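Local atomic coordinates of chymotrypsin (Cellulomonas bogoriensis, PDB entry 2EA3), a protein that probably cleaves peptide bonds within proteins, as a bacterial serine endopeptidase of the chymotrypsin family whose protease domain makes up this chain. Residues Val94-Ser99 with Pro134-Gly139; Gly149-Gly154 with Gly162-Gln167. One frame throughout, in Å; residues are numbered along the deposited sequence.

Contact 1: Val94-Ser99 with Pro134-Gly139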
loop_
_atom_site.group_PDB
_atom_site.type_symbol
_atom_site.label_atom_id
_atom_site.label_comp_id
_atom_site.label_asym_id
_atom_site.label_seq_id
_atom_site.Cartn_x
_atom_site.Cartn_y
_atom_site.Cartn_z
ATOM N N VAL A 94 -8.027 6.890 9.744
ATOM C CA VAL A 94 -7.250 5.862 9.063
ATOM C C VAL A 94 -5.793 5.978 9.498
ATOM O O VAL A 94 -5.317 7.072 9.876
ATOM C CB VAL A 94 -7.347 5.993 7.538
ATOM C CG1 VAL A 94 -8.735 5.575 7.053
ATOM C CG2 VAL A 94 -6.990 7.436 7.088
ATOM N N CYS A 95 -5.097 4.851 9.455
ATOM C CA CYS A 95 -3.670 4.845 9.806
ATOM C C CYS A 95 -2.927 4.153 8.695
ATOM O O CYS A 95 -3.422 3.168 8.120
ATOM C CB CYS A 95 -3.409 4.087 11.097
ATOM S SG CYS A 95 -4.112 4.874 12.542
ATOM N N ARG A 96 -1.729 4.664 8.435
ATOM C CA ARG A 96 -0.867 4.184 7.386
ATOM C C ARG A 96 0.377 3.553 8.023
ATOM O O ARG A 96 0.879 4.059 9.012
ATOM C CB ARG A 96 -0.444 5.380 6.511
ATOM C CG ARG A 96 0.501 4.955 5.358
ATOM C CD ARG A 96 1.233 6.146 4.711
ATOM N NE ARG A 96 1.854 7.056 5.684
ATOM C CZ ARG A 96 2.914 6.756 6.439
ATOM N NH1 ARG A 96 3.496 5.563 6.344
ATOM N NH2 ARG A 96 3.394 7.656 7.301
ATOM N N SER A 97 0.847 2.444 7.455
ATOM C CA SER A 97 2.098 1.836 7.864
ATOM C C SER A 97 3.038 1.874 6.662
ATOM O O SER A 97 2.685 1.439 5.577
ATOM C CB SER A 97 1.840 0.388 8.275
ATOM O OG SER A 97 3.019 -0.238 8.740
ATOM N N GLY A 98 4.238 2.403 6.856
ATOM C CA GLY A 98 5.209 2.487 5.787
ATOM C C GLY A 98 6.610 2.416 6.361
ATOM O O GLY A 98 6.839 2.711 7.539
ATOM N N SER A 99 7.548 2.014 5.526
ATOM C CA SER A 99 8.891 1.672 6.008
ATOM C C SER A 99 9.814 2.876 6.269
ATOM O O SER A 99 10.907 2.704 6.801
ATOM C CB SER A 99 9.546 0.739 5.000
ATOM O OG SER A 99 9.763 1.430 3.788
ATOM N N PRO A 134 8.761 9.486 0.835
ATOM C CA PRO A 134 9.166 8.451 -0.099
ATOM C C PRO A 134 9.780 7.271 0.665
ATOM O O PRO A 134 10.595 7.447 1.629
ATOM C CB PRO A 134 10.207 9.168 -0.974
ATOM C CG PRO A 134 9.835 10.657 -0.848
ATOM C CD PRO A 134 9.482 10.752 0.601
ATOM N N GLY A 135 9.391 6.087 0.233
ATOM C CA GLY A 135 9.696 4.855 0.925
ATOM C C GLY A 135 8.409 4.287 1.478
ATOM O O GLY A 135 8.252 3.078 1.529
ATOM N N ASP A 136 7.491 5.168 1.901
ATOM C CA ASP A 136 6.186 4.723 2.419
ATOM C C ASP A 136 5.233 4.263 1.313
ATOM O O ASP A 136 4.218 3.615 1.595
ATOM C CB ASP A 136 5.499 5.853 3.192
ATOM C CG ASP A 136 6.234 6.232 4.472
ATOM O OD1 ASP A 136 6.094 7.408 4.873
ATOM O OD2 ASP A 136 6.904 5.363 5.087
ATOM N N SER A 137 5.513 4.648 0.069
ATOM C CA SER A 137 4.651 4.270 -1.072
ATOM C C SER A 137 4.346 2.775 -1.091
ATOM O O SER A 137 5.247 1.967 -0.843
ATOM C CB SER A 137 5.402 4.593 -2.381
ATOM O OG SER A 137 5.338 5.964 -2.646
ATOM N N GLY A 138 3.110 2.400 -1.421
ATOM C CA GLY A 138 2.750 0.996 -1.546
ATOM C C GLY A 138 2.256 0.441 -0.233
ATOM O O GLY A 138 1.658 -0.625 -0.212
ATOM N N GLY A 139 2.523 1.162 0.858
ATOM C CA GLY A 139 2.196 0.696 2.206
ATOM C C GLY A 139 0.714 0.691 2.528
ATOM O O GLY A 139 -0.095 1.194 1.771
HETATM O O HOH W 1 2.844 3.584 3.821
#
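Gly98, at the end of strand 94-98, passes the loop 134-139 with its CA 4.2 Å from Asp136 CA, where a type II turn from Asp136 to Gly139 begins, closed by Gly139 N bonding to Asp136 O. Asp136 and Arg96 carry the side-chain contact. The Arg96 chain leaves its strand extended, then bends at chi3 (48°), which lays the guanidinium flat against the carboxylate. Carboxylate and guanidinium lie stacked, their planes 16° apart, with Asp136 OD1 3.5 Å from Arg96 NH1. No N-H is aimed at that oxygen, which sits over one guanidinium face, offset toward the rim, and the salt bridge rests on charge alone. Directed bonds go to neighbours: Arg96 NE to Cys131 O, Asp136 OD1 to Thr101 OG1 and Glu133 N, and Asp136 OD2 to Thr100 N; Thr101 OG1 also takes a weak bond from Arg96 NH2. A water ties the two backbones, donating to Ser97 O at 2.8 Å and to Asp136 O at 2.6 Å, while Arg96 NH1 donates to it from 3.3 Å. Ser99 OG makes at most a weak bond to Gly135 O at 3.2 Å, an oxygen that also bonds Ser18 OG. Gly135-Gly139 reads Gly-Asp-Ser-Gly-Gly, the family signature round the probable nucleophile Ser137, whose OG bonds His32 NE2. In pancreatic chymotrypsin the aspartate of this signature pairs with the new N terminus; here Arg96 probably takes that role, as in alpha-lytic-type proteases. That chemistry implies a loop held in part by a buried charge pair, probably without relying on a freshly cut N terminus to shape the oxyanion-hole segment.

Contact 2: Gly149-Gly154 with Gly162-Gln167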
loop_
_atom_site.group_PDB
_atom_site.type_symbol
_atom_site.label_atom_id
_atom_site.label_comp_id
_atom_site.label_asym_id
_atom_site.label_seq_id
_atom_site.Cartn_x
_atom_site.Cartn_y
_atom_site.Cartn_z
ATOM N N GLY A 149 -6.546 0.823 1.338
ATOM C CA GLY A 149 -5.802 1.289 0.175
ATOM C C GLY A 149 -4.318 1.129 0.365
ATOM O O GLY A 149 -3.856 0.722 1.430
ATOM N N VAL A 150 -3.572 1.432 -0.688
ATOM C CA VAL A 150 -2.116 1.433 -0.587
ATOM C C VAL A 150 -1.618 2.841 -0.914
ATOM O O VAL A 150 -2.211 3.554 -1.737
ATOM C CB VAL A 150 -1.448 0.393 -1.498
ATOM C CG1 VAL A 150 -1.879 -1.019 -1.093
ATOM C CG2 VAL A 150 -1.768 0.658 -3.000
ATOM N N THR A 151 -0.533 3.239 -0.255
ATOM C CA THR A 151 -0.018 4.599 -0.379
ATOM C C THR A 151 0.422 4.927 -1.808
ATOM O O THR A 151 1.221 4.197 -2.386
ATOM C CB THR A 151 1.169 4.771 0.596
ATOM O OG1 THR A 151 0.725 4.371 1.901
ATOM C CG2 THR A 151 1.640 6.222 0.633
ATOM N N SER A 152 -0.107 6.015 -2.379
ATOM C CA SER A 152 0.305 6.424 -3.727
ATOM C C SER A 152 1.329 7.565 -3.631
ATOM O O SER A 152 2.462 7.432 -4.087
ATOM C CB SER A 152 -0.904 6.812 -4.594
ATOM O OG SER A 152 -0.485 7.255 -5.875
ATOM N N GLY A 153 0.953 8.677 -3.015
ATOM C CA GLY A 153 1.860 9.810 -2.927
ATOM C C GLY A 153 1.145 11.016 -2.378
ATOM O O GLY A 153 0.041 10.894 -1.841
ATOM N N GLY A 154 1.766 12.184 -2.533
ATOM C CA GLY A 154 1.167 13.400 -2.016
ATOM C C GLY A 154 2.156 14.528 -1.844
ATOM O O GLY A 154 3.089 14.682 -2.637
ATOM N N GLY A 162 1.250 16.784 6.030
ATOM C CA GLY A 162 1.064 16.751 4.590
ATOM C C GLY A 162 -0.265 16.149 4.200
ATOM O O GLY A 162 -1.121 15.890 5.056
ATOM N N THR A 163 -0.431 15.939 2.900
ATOM C CA THR A 163 -1.631 15.321 2.337
ATOM C C THR A 163 -1.172 14.098 1.560
ATOM O O THR A 163 -0.281 14.216 0.735
ATOM C CB THR A 163 -2.297 16.266 1.338
ATOM O OG1 THR A 163 -2.593 17.506 1.985
ATOM C CG2 THR A 163 -3.580 15.648 0.775
ATOM N N THR A 164 -1.767 12.943 1.825
ATOM C CA THR A 164 -1.363 11.701 1.146
ATOM C C THR A 164 -2.574 11.053 0.489
ATOM O O THR A 164 -3.661 11.003 1.082
ATOM C CB THR A 164 -0.720 10.704 2.113
ATOM O OG1 THR A 164 0.396 11.331 2.760
ATOM C CG2 THR A 164 -0.205 9.460 1.363
ATOM N N PHE A 165 -2.360 10.544 -0.724
ATOM C CA PHE A 165 -3.404 9.920 -1.512
ATOM C C PHE A 165 -3.148 8.437 -1.598
ATOM O O PHE A 165 -1.989 8.015 -1.605
ATOM C CB PHE A 165 -3.396 10.502 -2.925
ATOM C CG PHE A 165 -3.728 11.977 -2.973
ATOM C CD1 PHE A 165 -2.742 12.947 -2.751
ATOM C CD2 PHE A 165 -5.035 12.390 -3.227
ATOM C CE1 PHE A 165 -3.069 14.333 -2.796
ATOM C CE2 PHE A 165 -5.360 13.739 -3.287
ATOM C CZ PHE A 165 -4.370 14.713 -3.061
ATOM N N PHE A 166 -4.230 7.654 -1.629
ATOM C CA PHE A 166 -4.122 6.198 -1.598
ATOM C C PHE A 166 -4.953 5.616 -2.724
ATOM O O PHE A 166 -6.057 6.103 -3.019
ATOM C CB PHE A 166 -4.618 5.646 -0.244
ATOM C CG PHE A 166 -3.801 6.085 0.914
ATOM C CD1 PHE A 166 -3.995 7.349 1.473
ATOM C CD2 PHE A 166 -2.783 5.277 1.413
ATOM C CE1 PHE A 166 -3.216 7.781 2.547
ATOM C CE2 PHE A 166 -1.992 5.721 2.484
ATOM C CZ PHE A 166 -2.215 6.971 3.044
ATOM N N GLN A 167 -4.408 4.586 -3.358
ATOM C CA GLN A 167 -5.123 3.774 -4.320
ATOM C C GLN A 167 -6.018 2.796 -3.535
ATOM O O GLN A 167 -5.528 1.996 -2.769
ATOM C CB GLN A 167 -4.103 2.987 -5.161
ATOM C CG GLN A 167 -4.681 1.796 -5.944
ATOM C CD GLN A 167 -5.603 2.218 -7.062
ATOM O OE1 GLN A 167 -5.203 2.936 -7.972
ATOM N NE2 GLN A 167 -6.851 1.762 -7.007
#
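Phe165 O is gripped by two successive backbone amides, Ser152 N at 2.9 Å and, more weakly, Gly153 N at 3.3 Å. Two residues of one strand thus face a single residue of the other, and the antiparallel register slips by one. Beyond the slip Phe165 N answers with the shortest bond of the pair, 2.7 Å to Gly153 O and almost straight at 172°. On the other side of the bulge Val150 and Gln167 form a hydrogen-bonded pair, with Val150 N 2.9 Å from Gln167 O and Gln167 N returning the bond to Val150 O. Their side chains run alongside each other, Val150 CG2 resting 3.9 Å from Gln167 CB, before the glutamine bends at chi2 (68°) and carries its amide away, where OE1 accepts from Asp56 N. On the other face of the sheet Thr151 and Phe166 point the same way. The Phe166 ring, its CG beside the backbone N (chi1 -64°), lies alongside Thr151, CD2 and CE2 being the ring atoms nearest to it; CE2 comes obliquely to 3.1 Å from Thr151 OG1, which itself makes a weak hydrogen bond to Gly139 O. The methyl of Thr151 turns instead to its counterpart on Thr164, CG2 to CG2 3.8 Å. Phe165 stands on the Val150 face, and its ring meets Gly153 O edge-on, with Gly154 CA near the same edge. Ser152 lies within the bulge, and its OG bonds Asp56 OD1 and Tyr117 OH. Asp56 probably belongs to the catalytic triad, and a serine bonded to the triad aspartate is a familiar feature of chymotrypsin-like enzymes. The pairing is a classic beta bulge in the hairpin of strands 146-154 and 161-168, part of the second barrel of the chymotrypsin fold.

In the fold
From the N terminus the chain first builds one six-stranded barrel and then enters the second, where both contacts lie. Contact 1 closes the longer loop: strand 93-98 opens this barrel, and the chain runs through strands 102-110, 113-117, 120-123 and 125-128 before 134-139 returns to it. Contact 2 follows in series, closing the short hairpin between 149-154 and 162-167. The two loops neither nest nor cross, yet they touch: Gly138 N to Thr151 O and Gly139 O to Thr151 N are probable hydrogen bonds, and Arg96 CD packs on Thr151 OG1. The loop carrying the likely nucleophile is thereby held between the barrel's first strand and its last hairpin.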